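Side-chain contacts in ribose-phosphate pyrophosphokinase (Thermus thermophilus, PDB 7PN0), which probably catalyses the transfer of a diphosphate group from ATP to ribose 5-phosphate, yielding 5-phosphoribosyl 1-diphosphate (PRPP) and AMP: residues S7-R12 against L66-M71; Q16-A21 against T285-F290; P61-L66 against F91-S96; A155-L160 against V264-A269; A163-P168 against A178-L183. All blocks are in the same frame, centred on the assembly; numbering follows the deposited sequence.

Contact 1. Residues S7-R12 against L66-M71; sequences SGQSNR and LMELLM
Glu-68 reaches out of its helix and brings its carboxylate up to the backbone of Gly-8 and Gln-9. Its CG stands anti to the backbone N (chi1 -179°) and the chain stays extended beyond, which carries the acid group across to the loop. There the N-H of Gln-9 meets Glu-68 OE1 on the syn side, 22° out of the carboxylate plane, in a fairly straight hydrogen bond of 2.8 Å from N to OE1 (161° at the hydrogen). The other oxygen, OE2, lies 3.3 Å from the CA of Gly-8. A CB at that glycine would run into OE1, so the bare CA lets the acid come this close. The side chain of Gln-9, modelled in two conformers, crosses Glu-68 at about a right angle, with a less certain touch of its CG on Glu-68 OE2 at 3.5 Å. The carboxylate is well satisfied: OE2 also bonds Thr-31 OG1 and OE1 bonds Gln-56 NE2. In this PRTase-like half, Gly-8, just past strand 3-7, bonds through its backbone to Val-55 of the neighbouring strand 51-55, and the loop leads on to helix 12-21, N-capped by Asn-11. Helix 62-78 lies across from it, packed on helix 107-118 and strand 39-43.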
# COMPACT_ATOMS: atom_id res chain seq x y z
N SER A 7 -4.75 18.30 -21.83
CA SER A 7 -3.53 18.01 -22.60
C SER A 7 -2.35 18.55 -21.82
O SER A 7 -2.47 19.62 -21.22
CB SER A 7 -3.61 18.59 -23.99
OG SER A 7 -2.44 18.33 -24.76
N GLY A 8 -1.25 17.82 -21.84
CA GLY A 8 0.07 18.39 -21.55
C GLY A 8 0.60 19.10 -22.78
O GLY A 8 -0.21 19.36 -23.69
N GLN A 9 1.90 19.41 -22.80
CA GLN A 9 2.54 20.22 -23.89
C GLN A 9 2.99 19.31 -25.03
O GLN A 9 3.27 19.83 -26.13
CB GLN A 9 3.71 21.05 -23.37
CG GLN A 9 3.32 22.00 -22.25
CD GLN A 9 4.41 22.98 -21.89
OE1 GLN A 9 4.14 24.03 -21.31
NE2 GLN A 9 5.64 22.68 -22.27
N SER A 10 3.02 17.99 -24.83
CA SER A 10 3.60 17.05 -25.81
C SER A 10 2.81 17.05 -27.14
O SER A 10 3.47 17.02 -28.19
CB SER A 10 3.70 15.65 -25.24
OG SER A 10 2.39 15.08 -25.04
N ASN A 11 1.49 16.94 -27.13
CA ASN A 11 0.69 16.71 -28.36
C ASN A 11 -0.68 17.38 -28.24
O ASN A 11 -1.73 16.71 -28.30
CB ASN A 11 0.64 15.23 -28.69
CG ASN A 11 0.31 15.00 -30.15
OD1 ASN A 11 -0.08 15.94 -30.86
ND2 ASN A 11 0.45 13.77 -30.61
N ARG A 12 -0.67 18.68 -28.01
CA ARG A 12 -1.92 19.45 -27.84
C ARG A 12 -2.79 19.31 -29.10
O ARG A 12 -3.98 19.12 -28.99
CB ARG A 12 -1.59 20.91 -27.53
CG ARG A 12 -2.82 21.74 -27.22
CD ARG A 12 -2.43 23.16 -26.90
NE ARG A 12 -3.59 24.04 -26.89
CZ ARG A 12 -4.43 24.17 -25.86
NH1 ARG A 12 -4.24 23.48 -24.74
NH2 ARG A 12 -5.45 25.01 -25.95
N LEU A 66 6.91 13.63 -18.99
CA LEU A 66 6.61 12.63 -17.92
C LEU A 66 6.21 13.37 -16.64
O LEU A 66 5.17 13.05 -16.08
CB LEU A 66 7.85 11.75 -17.65
CG LEU A 66 7.74 10.84 -16.44
CD1 LEU A 66 6.48 9.99 -16.49
CD2 LEU A 66 9.01 9.97 -16.29
N MET A 67 7.02 14.34 -16.20
CA MET A 67 6.73 15.05 -14.93
C MET A 67 5.42 15.84 -15.07
O MET A 67 4.61 15.83 -14.15
CB MET A 67 7.88 16.00 -14.56
CG MET A 67 7.64 16.72 -13.26
SD MET A 67 7.41 15.47 -11.96
CE MET A 67 7.57 16.48 -10.50
N GLU A 68 5.22 16.55 -16.19
CA GLU A 68 3.96 17.29 -16.43
C GLU A 68 2.78 16.32 -16.27
O GLU A 68 1.76 16.71 -15.66
CB GLU A 68 3.97 17.99 -17.79
CG GLU A 68 2.69 18.79 -18.04
CD GLU A 68 2.55 19.37 -19.43
OE1 GLU A 68 3.15 18.82 -20.37
OE2 GLU A 68 1.84 20.37 -19.56
N LEU A 69 2.84 15.14 -16.88
CA LEU A 69 1.75 14.13 -16.79
C LEU A 69 1.56 13.74 -15.31
O LEU A 69 0.37 13.72 -14.86
CB LEU A 69 2.08 12.90 -17.65
CG LEU A 69 1.06 11.74 -17.64
CD1 LEU A 69 -0.34 12.17 -18.03
CD2 LEU A 69 1.54 10.62 -18.55
N LEU A 70 2.63 13.35 -14.61
CA LEU A 70 2.54 12.95 -13.17
C LEU A 70 1.87 14.08 -12.38
O LEU A 70 0.93 13.82 -11.58
CB LEU A 70 3.95 12.65 -12.67
CG LEU A 70 4.61 11.41 -13.27
CD1 LEU A 70 5.99 11.22 -12.70
CD2 LEU A 70 3.76 10.18 -13.01
N MET A 71 2.31 15.33 -12.58
CA MET A 71 1.77 16.51 -11.86
C MET A 71 0.30 16.78 -12.25
O MET A 71 -0.51 17.08 -11.38
CB MET A 71 2.63 17.73 -12.16
CG MET A 71 3.93 17.67 -11.54
SD MET A 71 4.94 19.09 -12.00
CE MET A 71 4.08 20.38 -11.13

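Contact 2. Residues Q16-A21 against T285-F290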
# COMPACT_ATOMS: atom_id res chain seq x y z
N GLN A 16 -6.56 18.12 -28.82
CA GLN A 16 -7.59 19.03 -29.37
C GLN A 16 -8.47 18.26 -30.35
O GLN A 16 -9.70 18.40 -30.28
CB GLN A 16 -6.90 20.23 -30.01
CG GLN A 16 -7.87 21.31 -30.48
CD GLN A 16 -8.51 22.00 -29.30
OE1 GLN A 16 -7.84 22.64 -28.50
NE2 GLN A 16 -9.82 21.88 -29.21
N ALA A 17 -7.88 17.42 -31.20
CA ALA A 17 -8.64 16.68 -32.23
C ALA A 17 -9.52 15.61 -31.54
O ALA A 17 -10.66 15.38 -31.95
CB ALA A 17 -7.69 16.09 -33.25
N ILE A 18 -8.99 14.97 -30.50
CA ILE A 18 -9.77 14.01 -29.68
C ILE A 18 -10.98 14.72 -29.08
O ILE A 18 -12.10 14.18 -29.22
CB ILE A 18 -8.88 13.36 -28.61
CG1 ILE A 18 -7.80 12.46 -29.25
CG2 ILE A 18 -9.77 12.61 -27.65
CD1 ILE A 18 -6.70 12.00 -28.31
N ALA A 19 -10.80 15.85 -28.38
CA ALA A 19 -11.91 16.61 -27.76
C ALA A 19 -12.97 16.96 -28.83
O ALA A 19 -14.17 16.78 -28.58
CB ALA A 19 -11.42 17.86 -27.13
N GLU A 20 -12.52 17.49 -29.96
CA GLU A 20 -13.40 17.93 -31.07
C GLU A 20 -14.21 16.73 -31.57
O GLU A 20 -15.43 16.90 -31.68
CB GLU A 20 -12.57 18.67 -32.12
CG GLU A 20 -12.19 20.08 -31.67
CD GLU A 20 -11.15 20.85 -32.48
OE1 GLU A 20 -10.83 22.00 -32.08
OE2 GLU A 20 -10.65 20.31 -33.52
N ALA A 21 -13.59 15.55 -31.72
CA ALA A 21 -14.24 14.32 -32.18
C ALA A 21 -15.26 13.88 -31.13
O ALA A 21 -16.25 13.28 -31.53
CB ALA A 21 -13.23 13.23 -32.47
N THR A 285 -4.23 9.74 -38.98
CA THR A 285 -4.73 10.29 -37.69
C THR A 285 -5.39 9.16 -36.88
O THR A 285 -6.12 8.33 -37.42
CB THR A 285 -5.60 11.52 -37.87
OG1 THR A 285 -5.77 11.93 -36.51
CG2 THR A 285 -6.92 11.27 -38.57
N VAL A 286 -5.11 9.13 -35.58
CA VAL A 286 -5.76 8.19 -34.64
C VAL A 286 -6.58 9.00 -33.64
O VAL A 286 -7.10 8.40 -32.70
CB VAL A 286 -4.73 7.27 -33.95
CG1 VAL A 286 -4.17 6.25 -34.93
CG2 VAL A 286 -3.61 8.06 -33.32
N ALA A 287 -6.73 10.30 -33.84
CA ALA A 287 -7.63 11.12 -32.98
C ALA A 287 -9.04 10.51 -32.92
O ALA A 287 -9.63 10.36 -31.84
CB ALA A 287 -7.63 12.56 -33.46
N PRO A 288 -9.66 10.08 -34.06
CA PRO A 288 -11.00 9.52 -34.00
C PRO A 288 -11.09 8.20 -33.22
O PRO A 288 -12.04 7.98 -32.53
CB PRO A 288 -11.41 9.29 -35.46
CG PRO A 288 -10.49 10.24 -36.23
CD PRO A 288 -9.17 10.26 -35.44
N LEU A 289 -10.07 7.37 -33.33
CA LEU A 289 -10.05 6.09 -32.58
C LEU A 289 -9.84 6.37 -31.10
O LEU A 289 -10.54 5.77 -30.28
CB LEU A 289 -8.97 5.17 -33.13
CG LEU A 289 -8.92 3.79 -32.45
CD1 LEU A 289 -10.27 3.08 -32.52
CD2 LEU A 289 -7.82 2.96 -33.04
N PHE A 290 -8.93 7.26 -30.73
CA PHE A 290 -8.78 7.56 -29.27
C PHE A 290 -10.08 8.17 -28.73
O PHE A 290 -10.51 7.84 -27.61
CB PHE A 290 -7.60 8.50 -29.04
CG PHE A 290 -6.30 7.77 -28.87
CD1 PHE A 290 -5.52 7.40 -29.96
CD2 PHE A 290 -5.82 7.50 -27.60
CE1 PHE A 290 -4.31 6.74 -29.79
CE2 PHE A 290 -4.60 6.88 -27.43
CZ PHE A 290 -3.86 6.48 -28.52
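Ala-17 sets its methyl against the methyl of Ala-287, CB to CB at 3.5 Å, a close approach that two alanines make possible. This is helix-to-helix packing within the PRTase-like fold: helix 12-21 flanks the parallel sheet of the N-terminal half, and helix 287-299, from the C-terminal half of the chain, comes back to lie beside it. One residue on, Ile-18 slides its longer branch in next to the same alanine. Its CG1 sits beside the backbone N, anti to the carbonyl carbon (chi1 -67°), and passes 3.8 Å from the carbonyl O of Ala-287, while CD1 goes on to end 3.7 Å from the CB of Phe-290. The ring itself turns off from there toward Leu-124 and Met-126 of strand 122-126, and so it is the root of the phenylalanine that carries this touch. Ile-18 also rests on Ile-5 of strand 3-7, so the isoleucine sits between strand 3-7 and helix 287-299. No hydrogen bond passes between 16-21 and 285-290. Just ahead of helix 287-299 the chain makes an ST turn, in which Thr-285 OG1, itself bonded to Asp-271, accepts from the N of Ala-287 at 3.3 Å with an N-H...O angle of 162°.

Contact 3. Residues P61-L66 against F91-S96. With ADP (adenosine-5'-diphosphate), chain C.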
# COMPACT_ATOMS: atom_id res chain seq x y z
N PRO A 61 10.69 17.37 -25.12
CA PRO A 61 11.52 16.88 -23.98
C PRO A 61 10.79 15.85 -23.10
O PRO A 61 9.76 16.15 -22.51
CB PRO A 61 11.79 18.17 -23.19
CG PRO A 61 10.56 19.01 -23.45
CD PRO A 61 10.23 18.75 -24.90
N VAL A 62 11.29 14.62 -23.08
CA VAL A 62 10.54 13.46 -22.53
C VAL A 62 10.36 13.60 -21.01
O VAL A 62 9.22 13.42 -20.54
CB VAL A 62 11.22 12.14 -22.92
CG1 VAL A 62 10.56 10.96 -22.24
CG2 VAL A 62 11.20 11.93 -24.43
N GLN A 63 11.37 13.98 -20.28
CA GLN A 63 11.26 13.96 -18.80
C GLN A 63 10.36 15.11 -18.35
O GLN A 63 9.64 14.95 -17.38
CB GLN A 63 12.64 13.97 -18.17
CG GLN A 63 13.23 12.58 -18.00
CD GLN A 63 13.45 11.90 -19.32
OE1 GLN A 63 14.37 12.23 -20.07
NE2 GLN A 63 12.61 10.94 -19.64
N ASP A 64 10.38 16.24 -19.03
CA ASP A 64 9.44 17.33 -18.72
C ASP A 64 8.03 16.84 -19.01
O ASP A 64 7.12 17.15 -18.25
CB ASP A 64 9.73 18.62 -19.49
CG ASP A 64 10.91 19.46 -19.05
OD1 ASP A 64 11.34 19.34 -17.88
OD2 ASP A 64 11.37 20.27 -19.91
N HIS A 65 7.83 16.06 -20.08
CA HIS A 65 6.47 15.59 -20.42
C HIS A 65 6.01 14.53 -19.40
O HIS A 65 4.83 14.52 -19.04
CB HIS A 65 6.44 15.09 -21.85
CG HIS A 65 6.56 16.18 -22.85
ND1 HIS A 65 6.06 17.45 -22.63
CD2 HIS A 65 7.03 16.16 -24.11
CE1 HIS A 65 6.24 18.18 -23.73
NE2 HIS A 65 6.90 17.45 -24.61
N LEU A 66 6.91 13.63 -18.99
CA LEU A 66 6.61 12.63 -17.92
C LEU A 66 6.21 13.37 -16.64
O LEU A 66 5.17 13.05 -16.08
CB LEU A 66 7.85 11.75 -17.65
CG LEU A 66 7.74 10.84 -16.44
CD1 LEU A 66 6.48 9.99 -16.49
CD2 LEU A 66 9.01 9.97 -16.29
N PHE A 91 4.07 5.59 -25.60
CA PHE A 91 4.77 5.27 -24.34
C PHE A 91 6.17 4.79 -24.72
O PHE A 91 6.36 3.58 -24.89
CB PHE A 91 3.99 4.24 -23.53
CG PHE A 91 4.61 3.93 -22.20
CD1 PHE A 91 5.30 4.90 -21.47
CD2 PHE A 91 4.54 2.66 -21.67
CE1 PHE A 91 5.84 4.63 -20.23
CE2 PHE A 91 5.11 2.39 -20.42
CZ PHE A 91 5.73 3.37 -19.70
N SER A 92 7.07 5.75 -24.91
CA SER A 92 8.45 5.48 -25.43
C SER A 92 9.14 4.47 -24.52
O SER A 92 9.89 3.59 -25.03
CB SER A 92 9.23 6.75 -25.52
OG SER A 92 9.54 7.31 -24.24
N TYR A 93 8.95 4.60 -23.20
CA TYR A 93 9.70 3.76 -22.25
C TYR A 93 9.20 2.31 -22.27
O TYR A 93 9.85 1.47 -21.56
CB TYR A 93 9.72 4.35 -20.84
CG TYR A 93 10.72 5.46 -20.62
CD1 TYR A 93 12.07 5.17 -20.42
CD2 TYR A 93 10.33 6.79 -20.60
CE1 TYR A 93 13.01 6.16 -20.18
CE2 TYR A 93 11.25 7.80 -20.36
CZ TYR A 93 12.58 7.48 -20.12
OH TYR A 93 13.49 8.46 -19.92
N ALA A 94 8.21 1.97 -23.09
CA ALA A 94 7.85 0.54 -23.28
C ALA A 94 9.08 -0.19 -23.84
O ALA A 94 9.14 -1.40 -23.72
CB ALA A 94 6.63 0.37 -24.17
N ARG A 95 10.04 0.49 -24.45
CA ARG A 95 11.24 -0.20 -24.98
C ARG A 95 12.13 -0.67 -23.82
O ARG A 95 12.97 -1.51 -24.04
CB ARG A 95 12.04 0.74 -25.88
CG ARG A 95 11.30 1.10 -27.14
CD ARG A 95 12.04 2.00 -28.11
NE ARG A 95 13.31 1.42 -28.54
CZ ARG A 95 14.18 2.04 -29.34
NH1 ARG A 95 13.90 3.26 -29.80
NH2 ARG A 95 15.31 1.43 -29.64
N SER A 96 12.00 -0.06 -22.66
CA SER A 96 12.81 -0.37 -21.46
C SER A 96 12.05 -1.40 -20.65
O SER A 96 11.57 -1.08 -19.52
CB SER A 96 13.08 0.88 -20.65
OG SER A 96 13.84 1.83 -21.39
PB ADP C . 13.98 -4.49 -29.08
O1B ADP C . 12.89 -5.41 -29.65
O2B ADP C . 13.54 -3.78 -27.83
O3B ADP C . 14.67 -3.57 -30.07
PA ADP C . 16.18 -5.19 -27.59
O1A ADP C . 15.52 -5.16 -26.25
O2A ADP C . 17.35 -6.10 -27.78
O3A ADP C . 15.10 -5.56 -28.70
O5' ADP C . 16.55 -3.68 -28.07
C5' ADP C . 16.57 -2.58 -27.11
C4' ADP C . 17.72 -1.63 -27.40
O4' ADP C . 17.23 -0.27 -27.24
C3' ADP C . 18.93 -1.72 -26.45
O3' ADP C . 19.08 -2.97 -25.79
C2' ADP C . 18.53 -0.76 -25.34
O2' ADP C . 19.67 -0.27 -24.68
C1' ADP C . 17.77 0.33 -26.10
N9 ADP C . 16.68 0.92 -25.31
C8 ADP C . 16.16 0.49 -24.11
N7 ADP C . 15.21 1.26 -23.63
C5 ADP C . 15.11 2.28 -24.57
C6 ADP C . 14.30 3.42 -24.65
N6 ADP C . 13.37 3.71 -23.73
N1 ADP C . 14.44 4.25 -25.72
C2 ADP C . 15.36 3.92 -26.64
N3 ADP C . 16.16 2.86 -26.68
C4 ADP C . 16.01 2.08 -25.60
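Ser-92 starts the contact lightly, its OG 4.3 Å from the CG1 methyl of Val-62; the hydroxyl's stronger tie is a hydrogen bond to Asn-38 of the second subunit. Tyr-93 does most of the touching. Its CG is anti to the carbonyl carbon (chi1 -80°), and the ring is thereby swung toward helix 62-78, where CE2 meets Val-62 CG1 at 3.7 Å. The Gln-63 side chain crosses that of Tyr-93 at about a right angle and brings its amide to the ring's edge, but the amide is probably turned over in the model; the firm partner of Tyr-93 OH is the backbone N of Leu-39 of the second subunit. The loop that follows strand 83-88 of the PRTase-like N-terminal half thus leans on a neighbouring helix with one side and offers its other side to the nucleotide, which is also hydrogen-bonded by His-129 and Lys-98 of the same chain and by Asn-36 of the second subunit. Arg-95 bends at chi3 and lies along the adenine: CB is 3.7 Å from C5 of ADP, and N3 sits over the centre of the guanidinium, 3.3 Å above its plane. An alanine here would keep the CB touch but is likely to strip the guanidinium's cover from the base and leave Glu-220 without its salt-bridge mate at NH1. Ser-96 donates from OG to N7 of ADP at 2.7 Å.

Contact 4. Residues A155-L160 against V264-A269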
# COMPACT_ATOMS: atom_id res chain seq x y z
N ALA A 155 -3.99 -0.25 -48.25
CA ALA A 155 -5.10 -0.61 -49.17
C ALA A 155 -5.44 0.62 -50.05
O ALA A 155 -5.82 0.39 -51.20
CB ALA A 155 -6.34 -1.09 -48.46
N THR A 156 -5.28 1.85 -49.55
CA THR A 156 -5.63 3.06 -50.34
C THR A 156 -4.45 3.60 -51.15
O THR A 156 -4.69 4.55 -51.91
CB THR A 156 -6.22 4.17 -49.49
OG1 THR A 156 -5.20 4.70 -48.66
CG2 THR A 156 -7.42 3.69 -48.72
N ARG A 157 -3.24 3.06 -51.00
CA ARG A 157 -2.01 3.70 -51.54
C ARG A 157 -1.28 2.83 -52.55
O ARG A 157 -0.51 3.42 -53.35
CB ARG A 157 -1.01 4.05 -50.43
CG ARG A 157 -1.18 5.46 -49.90
CD ARG A 157 -0.44 6.61 -50.60
NE ARG A 157 0.11 6.28 -51.90
CZ ARG A 157 1.00 7.00 -52.56
NH1 ARG A 157 1.48 8.12 -52.05
NH2 ARG A 157 1.41 6.59 -53.73
N VAL A 158 -1.36 1.51 -52.44
CA VAL A 158 -0.42 0.62 -53.16
C VAL A 158 -1.23 -0.35 -54.03
O VAL A 158 -2.41 -0.61 -53.75
CB VAL A 158 0.56 -0.14 -52.24
CG1 VAL A 158 1.37 0.80 -51.34
CG2 VAL A 158 -0.14 -1.21 -51.43
N ASP A 159 -0.54 -0.85 -55.03
CA ASP A 159 -0.99 -1.90 -55.97
C ASP A 159 -1.02 -3.24 -55.24
O ASP A 159 0.01 -3.97 -55.23
CB ASP A 159 -0.04 -1.90 -57.16
CG ASP A 159 -0.46 -2.87 -58.23
OD1 ASP A 159 -1.67 -3.31 -58.19
OD2 ASP A 159 0.44 -3.17 -59.08
N LEU A 160 -2.17 -3.60 -54.69
CA LEU A 160 -2.28 -4.84 -53.90
C LEU A 160 -2.05 -6.07 -54.80
O LEU A 160 -1.59 -7.10 -54.24
CB LEU A 160 -3.65 -4.88 -53.21
CG LEU A 160 -3.82 -3.87 -52.08
CD1 LEU A 160 -5.19 -4.03 -51.45
CD2 LEU A 160 -2.73 -4.02 -51.01
N VAL A 264 12.98 4.72 -50.36
CA VAL A 264 11.61 4.42 -49.85
C VAL A 264 10.61 5.40 -50.49
O VAL A 264 10.88 6.60 -50.49
CB VAL A 264 11.54 4.44 -48.31
CG1 VAL A 264 11.79 5.83 -47.74
CG2 VAL A 264 10.26 3.83 -47.80
N LYS A 265 9.48 4.92 -50.99
CA LYS A 265 8.53 5.78 -51.70
C LYS A 265 7.86 6.72 -50.72
O LYS A 265 7.57 7.87 -51.08
CB LYS A 265 7.44 4.98 -52.39
CG LYS A 265 7.89 4.37 -53.71
CD LYS A 265 8.35 5.45 -54.69
CE LYS A 265 8.60 4.91 -56.08
NZ LYS A 265 8.73 6.03 -57.04
N GLU A 266 7.46 6.17 -49.58
CA GLU A 266 6.65 6.95 -48.63
C GLU A 266 6.77 6.29 -47.27
O GLU A 266 6.94 5.05 -47.22
CB GLU A 266 5.20 6.95 -49.10
CG GLU A 266 4.34 7.95 -48.39
CD GLU A 266 3.05 8.19 -49.15
OE1 GLU A 266 2.07 7.54 -48.85
OE2 GLU A 266 3.06 9.01 -50.07
N VAL A 267 6.62 7.10 -46.24
CA VAL A 267 6.67 6.62 -44.83
C VAL A 267 5.46 7.22 -44.13
O VAL A 267 5.37 8.47 -44.07
CB VAL A 267 7.99 7.00 -44.16
CG1 VAL A 267 8.05 6.47 -42.73
CG2 VAL A 267 9.18 6.51 -44.98
N ALA A 268 4.57 6.36 -43.66
CA ALA A 268 3.33 6.76 -42.97
C ALA A 268 3.47 6.38 -41.50
O ALA A 268 3.99 5.29 -41.21
CB ALA A 268 2.15 6.09 -43.61
N ALA A 269 2.95 7.24 -40.63
CA ALA A 269 2.88 6.99 -39.18
C ALA A 269 1.65 7.70 -38.66
O ALA A 269 1.13 8.59 -39.37
CB ALA A 269 4.14 7.44 -38.54
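A salt bridge ties the 155-160 segment, on and after helix 147-157, to strand 266-270 of the mixed sheet in the C-terminal half of the molecule, and it rests on one pair, Arg-157 and Glu-266. The two side chains come from opposite directions. Glu-266 goes straight out, CG anti to the backbone N (chi1 -167°) and the chain extended, whereas Arg-157 is folded at chi2 and chi3. The torsion about its CG-CD bond, 14°, is almost eclipsed; with a crystal neighbour also touching this residue, the exact shape of the arginine may owe something to the lattice. NH1 meets OE2 at 2.7 Å, and the methylene CD comes to 3.2 Å from OE1. The guanidinium and carboxylate planes stand 74° apart, so this is a steep, one-nitrogen contact and not a flat two-pronged pairing. Glu-266 has other company: Arg-282 makes a second salt bridge to OE2, and Tyr-153 OH hydrogen-bonds to OE1. Two arginines round one carboxylate probably favour its ionised form. A leucine in place of Arg-157 would remove NH1, and Glu-266 would probably then lean on Arg-282 for its countercharge while segment 155-160 lost its ionic link to the strand. In the sheet, Glu-266 pairs with Ala-244 of strand 241-246, and Val-267 with strand 281-284. Arg-157 also lies on Tyr-243, while Val-267, next along from Glu-266, packs on Leu-227 of helix 225-236.

Contact 5. Residues A163-P168 against A178-L183; sequences AVVVAP and ALARRL
Val-165 spreads its two methyls over helix 173-183. The rotamer decides which goes where: CG1 is anti to the backbone N (chi1 180°) and meets CD2 of Leu-179 at 3.9 Å, while CG2, beside the backbone N, drops onto Ala-180, 3.8 Å from its CA and 4.0 Å from its CB. Leu-179 likewise holds CG anti to its own N (chi1 175°), with chi2 near 64°, and the resulting swing lays CD2 against both valine methyls as the two side chains meet at a slant. Ala-180 has only a methyl to offer, which lets the strand draw near: the CA atoms of Val-165 and Ala-180 are 5.7 Å apart. Strand and helix are the first two members of a beta-alpha-beta unit that closes with strand 187-194, parallel to strand 163-167. Val-165 also touches Leu-187 there, and Leu-179 goes on to Ala-151 and Phe-154 of helix 147-157. Between strand and helix every touching side-chain atom is carbon and no hydrogen bond passes across, so the fit depends on methyl shape and the exclusion of water rather than on directed bonds.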
# COMPACT_ATOMS: atom_id res chain seq x y z
N ALA A 163 1.84 -6.76 -54.50
CA ALA A 163 2.41 -6.34 -53.20
C ALA A 163 2.83 -7.56 -52.38
O ALA A 163 2.21 -8.65 -52.55
CB ALA A 163 1.41 -5.50 -52.45
N VAL A 164 3.82 -7.38 -51.51
CA VAL A 164 4.22 -8.41 -50.51
C VAL A 164 4.59 -7.68 -49.21
O VAL A 164 5.21 -6.63 -49.26
CB VAL A 164 5.40 -9.22 -51.07
CG1 VAL A 164 6.57 -8.33 -51.42
CG2 VAL A 164 5.82 -10.34 -50.13
N VAL A 165 4.21 -8.24 -48.08
CA VAL A 165 4.64 -7.72 -46.76
C VAL A 165 5.98 -8.39 -46.39
O VAL A 165 6.08 -9.63 -46.44
CB VAL A 165 3.53 -7.92 -45.71
CG1 VAL A 165 3.94 -7.40 -44.34
CG2 VAL A 165 2.23 -7.28 -46.14
N VAL A 166 6.97 -7.61 -46.01
CA VAL A 166 8.32 -8.14 -45.70
C VAL A 166 8.61 -7.84 -44.23
O VAL A 166 8.53 -6.66 -43.85
CB VAL A 166 9.38 -7.51 -46.61
CG1 VAL A 166 10.76 -8.06 -46.28
CG2 VAL A 166 9.02 -7.69 -48.08
N ALA A 167 9.00 -8.86 -43.47
CA ALA A 167 9.65 -8.65 -42.16
C ALA A 167 11.16 -8.64 -42.35
O ALA A 167 11.71 -9.58 -42.91
CB ALA A 167 9.25 -9.74 -41.21
N PRO A 168 11.87 -7.56 -41.95
CA PRO A 168 13.33 -7.54 -41.99
C PRO A 168 14.06 -7.97 -40.71
O PRO A 168 15.24 -7.73 -40.61
CB PRO A 168 13.57 -6.04 -42.22
CG PRO A 168 12.54 -5.41 -41.33
CD PRO A 168 11.31 -6.27 -41.52
N ALA A 178 0.13 -10.10 -39.45
CA ALA A 178 -1.21 -9.51 -39.20
C ALA A 178 -1.57 -8.61 -40.38
O ALA A 178 -2.71 -8.70 -40.83
CB ALA A 178 -1.24 -8.71 -37.91
N LEU A 179 -0.65 -7.75 -40.81
CA LEU A 179 -0.85 -6.83 -41.95
C LEU A 179 -1.09 -7.65 -43.22
O LEU A 179 -2.03 -7.36 -43.98
CB LEU A 179 0.38 -5.94 -42.13
CG LEU A 179 0.32 -5.04 -43.36
CD1 LEU A 179 -0.83 -4.05 -43.24
CD2 LEU A 179 1.62 -4.31 -43.56
N ALA A 180 -0.27 -8.67 -43.43
CA ALA A 180 -0.36 -9.55 -44.63
C ALA A 180 -1.76 -10.17 -44.67
O ALA A 180 -2.36 -10.23 -45.78
CB ALA A 180 0.72 -10.60 -44.60
N ARG A 181 -2.24 -10.70 -43.55
CA ARG A 181 -3.54 -11.39 -43.52
C ARG A 181 -4.65 -10.36 -43.82
O ARG A 181 -5.58 -10.73 -44.54
CB ARG A 181 -3.73 -12.16 -42.20
CG ARG A 181 -2.86 -13.41 -42.10
CD ARG A 181 -3.09 -14.31 -40.87
NE ARG A 181 -3.33 -13.52 -39.66
CZ ARG A 181 -2.41 -13.15 -38.76
NH1 ARG A 181 -2.77 -12.40 -37.74
NH2 ARG A 181 -1.13 -13.51 -38.87
N ARG A 182 -4.53 -9.14 -43.30
CA ARG A 182 -5.54 -8.06 -43.48
C ARG A 182 -5.63 -7.62 -44.95
O ARG A 182 -6.76 -7.32 -45.40
CB ARG A 182 -5.23 -6.85 -42.60
CG ARG A 182 -5.70 -7.01 -41.16
CD ARG A 182 -5.23 -5.85 -40.31
NE ARG A 182 -5.62 -6.07 -38.93
CZ ARG A 182 -6.84 -5.88 -38.43
NH1 ARG A 182 -7.87 -5.46 -39.17
NH2 ARG A 182 -7.04 -6.17 -37.16
N LEU A 183 -4.50 -7.56 -45.65
CA LEU A 183 -4.42 -7.13 -47.08
C LEU A 183 -4.46 -8.30 -48.07
O LEU A 183 -4.40 -8.00 -49.27
CB LEU A 183 -3.12 -6.35 -47.26
CG LEU A 183 -3.00 -5.09 -46.42
CD1 LEU A 183 -1.78 -4.30 -46.82
CD2 LEU A 183 -4.26 -4.24 -46.57

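In the fold
From the N terminus, contact 1 closes first, joining the loop after strand 3-7 to helix 62-78. Contact 3 starts on that same helix, sharing Leu-66, and crosses contact 1 as it reaches on to the nucleotide loop; both touch the second subunit. Contact 2 also crosses contact 1: it opens at 16-21 and closes only at 285-290, bringing the last helix back to the N-terminal half and enclosing contacts 3, 4 and 5. Contact 4 links 155-160 to strand 266-270; nested inside it is contact 5, the short closure of strand 163-167 on helix 173-183 within a beta-alpha-beta unit, their centres about 12 Å apart at the same sheet. Ala-155 and Leu-183 touch between them.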